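Long-range contact in SAG family member (Sag19) (Eimeria tenella, PDB 6ZZB), which is a surface antigen of the SAG family, apparently related to the CAP proteins, and of unknown molecular function: residues K85-E90 against K122-V127. Numbering follows the deposited sequence.
Sequences KAIKIE and KYPGLV
The phenol of Tyr123 is tethered to the chain just beyond Glu90, its OH hydrogen-bonded to the carbonyl oxygen of Glu91, while CE1 of the same ring meets Ile89. The methyl CG2 of Ile89 lies 3.6 Å from CE1 of Tyr123, approaching the ring obliquely. Within 122-127, Lys122 runs over one face of that ring, its CG 3.9 Å above the plane and displaced toward the rim. The other branch of Ile89 is extended (chi2 172°) and drives CD1 end-on at the turn before Pro124. There CD1 of Ile89 packs 3.3 Å from the carbonyl O of Lys122, a close van der Waals contact, and 3.9 Å from CD of Pro124. Ile87 reaches the same proline ring: CG1 is tucked between the main-chain N and C (chi1 58°), and from there its CD1 comes to CG of Pro124 at 3.6 Å. The two isoleucines thus both press on Pro124, whose ring also touches Phe182 of helix 175-183. Glu90 points away from 122-127, and its OE2 receives NZ of Lys85 at 3.1 Å in a salt bridge, approached from above the carboxylate plane. The turn at Lys88 lies between the two isoleucines. Lys88, with positive phi, is the C-prime residue of a Schellman motif closing helix 77-86, in which its N bonds to O of Lys85 at 3.0 Å. The contact therefore docks a Schellman-capped helix end, through apolar side chains, on the loop leading into strand 126-131 of the antigen's central mixed sheet.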
ATOM      1  N   LYS A  85      -3.842 -15.580  -4.027  1.00 11.78           N
ATOM      2  CA  LYS A  85      -4.307 -16.719  -4.858  1.00 13.49           C
ATOM      3  C   LYS A  85      -5.809 -16.593  -5.122  1.00 13.99           C
ATOM      4  O   LYS A  85      -6.266 -16.859  -6.252  1.00 15.57           O
ATOM      5  CB  LYS A  85      -3.968 -18.029  -4.159  1.00 14.41           C
ATOM      6  CG  LYS A  85      -4.395 -19.266  -4.935  1.00 17.17           C
ATOM      7  CD  LYS A  85      -4.057 -20.534  -4.196  1.00 19.77           C
ATOM      8  CE  LYS A  85      -4.637 -21.758  -4.883  1.00 26.24           C
ATOM      9  NZ  LYS A  85      -4.038 -21.967  -6.220  1.00 31.76           N
ATOM     10  N   ALA A  86      -6.571 -16.120  -4.144  1.00 13.76           N
ATOM     11  CA  ALA A  86      -8.039 -15.942  -4.261  1.00 15.42           C
ATOM     12  C   ALA A  86      -8.404 -14.891  -5.308  1.00 17.32           C
ATOM     13  O   ALA A  86      -9.518 -14.960  -5.858  1.00 18.37           O
ATOM     14  CB  ALA A  86      -8.619 -15.598  -2.923  1.00 15.04           C
ATOM     15  N   ILE A  87      -7.517 -13.936  -5.589  1.00 16.14           N
ATOM     16  CA  ILE A  87      -7.785 -12.896  -6.617  1.00 16.70           C
ATOM     17  C   ILE A  87      -6.907 -13.199  -7.828  1.00 17.16           C
ATOM     18  O   ILE A  87      -6.653 -12.245  -8.599  1.00 20.07           O
ATOM     19  CB  ILE A  87      -7.636 -11.456  -6.085  1.00 17.48           C
ATOM     20  CG1 ILE A  87      -6.246 -11.183  -5.509  1.00 16.83           C
ATOM     21  CG2 ILE A  87      -8.733 -11.179  -5.075  1.00 19.83           C
ATOM     22  CD1 ILE A  87      -5.940  -9.723  -5.257  1.00 16.96           C
ATOM     23  N   LYS A  88      -6.435 -14.435  -7.953  1.00 17.25           N
ATOM     24  CA  LYS A  88      -5.798 -14.954  -9.193  1.00 19.79           C
ATOM     25  C   LYS A  88      -4.436 -14.293  -9.398  1.00 19.10           C
ATOM     26  O   LYS A  88      -4.018 -14.100 -10.553  1.00 21.48           O
ATOM     27  CB  LYS A  88      -6.738 -14.711 -10.381  1.00 24.65           C
ATOM     28  CG  LYS A  88      -8.090 -15.416 -10.285  1.00 29.54           C
ATOM     29  CD  LYS A  88      -7.986 -16.921 -10.082  1.00 34.69           C
ATOM     30  CE  LYS A  88      -8.016 -17.705 -11.380  1.00 41.34           C
ATOM     31  NZ  LYS A  88      -8.176 -19.157 -11.134  1.00 44.67           N
ATOM     32  N   ILE A  89      -3.727 -14.000  -8.320  1.00 16.04           N
ATOM     33  CA  ILE A  89      -2.317 -13.499  -8.385  1.00 14.71           C
ATOM     34  C   ILE A  89      -1.401 -14.555  -7.787  1.00 15.30           C
ATOM     35  O   ILE A  89      -1.491 -14.825  -6.580  1.00 14.42           O
ATOM     36  CB  ILE A  89      -2.186 -12.122  -7.690  1.00 15.62           C
ATOM     37  CG1 ILE A  89      -3.055 -11.086  -8.393  1.00 16.49           C
ATOM     38  CG2 ILE A  89      -0.728 -11.705  -7.603  1.00 15.99           C
ATOM     39  CD1 ILE A  89      -3.154  -9.746  -7.700  1.00 18.41           C
ATOM     40  N   GLU A  90      -0.585 -15.194  -8.628  1.00 15.34           N
ATOM     41  CA  GLU A  90       0.263 -16.328  -8.212  1.00 16.13           C
ATOM     42  C   GLU A  90       1.699 -16.154  -8.690  1.00 15.62           C
ATOM     43  O   GLU A  90       2.507 -17.065  -8.509  1.00 16.37           O
ATOM     44  CB  GLU A  90      -0.331 -17.642  -8.720  1.00 18.73           C
ATOM     45  CG  GLU A  90      -1.702 -17.906  -8.131  1.00 22.02           C
ATOM     46  CD  GLU A  90      -2.144 -19.360  -8.182  1.00 28.48           C
ATOM     47  OE1 GLU A  90      -2.918 -19.675  -9.099  1.00 32.27           O
ATOM     48  OE2 GLU A  90      -1.727 -20.163  -7.286  1.00 33.11           O
ATOM     49  N   LYS A 122      -1.526  -3.722 -10.217  1.00 11.58           N
ATOM     50  CA  LYS A 122      -1.559  -5.190 -10.294  1.00 11.39           C
ATOM     51  C   LYS A 122      -1.660  -5.784  -8.881  1.00 11.86           C
ATOM     52  O   LYS A 122      -2.541  -6.629  -8.647  1.00 12.79           O
ATOM     53  CB  LYS A 122      -0.335  -5.759 -11.007  1.00 12.17           C
ATOM     54  CG  LYS A 122      -0.245  -7.263 -10.990  1.00 12.49           C
ATOM     55  CD  LYS A 122       0.848  -7.758 -11.894  1.00 13.51           C
ATOM     56  CE  LYS A 122       0.909  -9.249 -11.989  1.00 15.32           C
ATOM     57  NZ  LYS A 122       1.784  -9.585 -13.142  1.00 16.16           N
ATOM     58  N   TYR A 123      -0.758  -5.417  -7.986  1.00 10.07           N
ATOM     59  CA  TYR A 123      -0.668  -5.963  -6.611  1.00 10.80           C
ATOM     60  C   TYR A 123      -1.402  -4.989  -5.712  1.00 10.15           C
ATOM     61  O   TYR A 123      -0.911  -3.882  -5.509  1.00  9.95           O
ATOM     62  CB  TYR A 123       0.788  -6.149  -6.185  1.00 10.86           C
ATOM     63  CG  TYR A 123       1.518  -7.115  -7.080  1.00 10.44           C
ATOM     64  CD1 TYR A 123       1.365  -8.480  -6.906  1.00 11.04           C
ATOM     65  CD2 TYR A 123       2.381  -6.678  -8.068  1.00 10.98           C
ATOM     66  CE1 TYR A 123       2.013  -9.387  -7.720  1.00 12.05           C
ATOM     67  CE2 TYR A 123       3.030  -7.565  -8.904  1.00 11.63           C
ATOM     68  CZ  TYR A 123       2.859  -8.916  -8.707  1.00 12.63           C
ATOM     69  OH  TYR A 123       3.485  -9.791  -9.546  1.00 14.23           O
ATOM     70  N   PRO A 124      -2.614  -5.327  -5.220  1.00  9.80           N
ATOM     71  CA  PRO A 124      -3.380  -4.374  -4.428  1.00  9.85           C
ATOM     72  C   PRO A 124      -2.745  -4.170  -3.063  1.00  9.78           C
ATOM     73  O   PRO A 124      -2.454  -5.150  -2.372  1.00  9.92           O
ATOM     74  CB  PRO A 124      -4.763  -5.006  -4.304  1.00 11.69           C
ATOM     75  CG  PRO A 124      -4.567  -6.452  -4.579  1.00 13.45           C
ATOM     76  CD  PRO A 124      -3.319  -6.607  -5.409  1.00 10.95           C
ATOM     77  N   GLY A 125      -2.456  -2.938  -2.727  1.00  8.99           N
ATOM     78  CA  GLY A 125      -1.943  -2.589  -1.418  1.00  9.31           C
ATOM     79  C   GLY A 125      -1.428  -1.186  -1.411  1.00  8.81           C
ATOM     80  O   GLY A 125      -1.625  -0.428  -2.385  1.00  9.52           O
ATOM     81  N   LEU A 126      -0.800  -0.810  -0.314  1.00  8.53           N
ATOM     82  CA  LEU A 126      -0.076   0.468  -0.168  1.00  8.66           C
ATOM     83  C   LEU A 126       1.275   0.353  -0.855  1.00  8.54           C
ATOM     84  O   LEU A 126       1.986  -0.643  -0.672  1.00  8.77           O
ATOM     85  CB  LEU A 126       0.043   0.824   1.312  1.00  9.21           C
ATOM     86  CG  LEU A 126       0.923   2.018   1.667  1.00  9.57           C
ATOM     87  CD1 LEU A 126       0.390   2.689   2.926  1.00 10.58           C
ATOM     88  CD2 LEU A 126       2.384   1.586   1.813  1.00  9.87           C
ATOM     89  N   VAL A 127       1.609   1.369  -1.641  1.00  8.17           N
ATOM     90  CA  VAL A 127       2.884   1.422  -2.380  1.00  8.57           C
ATOM     91  C   VAL A 127       3.530   2.765  -2.116  1.00  9.21           C
ATOM     92  O   VAL A 127       2.925   3.788  -2.460  1.00  9.15           O
ATOM     93  CB  VAL A 127       2.666   1.202  -3.879  1.00  9.02           C
ATOM     94  CG1 VAL A 127       3.963   1.247  -4.654  1.00  9.65           C
ATOM     95  CG2 VAL A 127       1.928  -0.083  -4.132  1.00  9.46           C
TER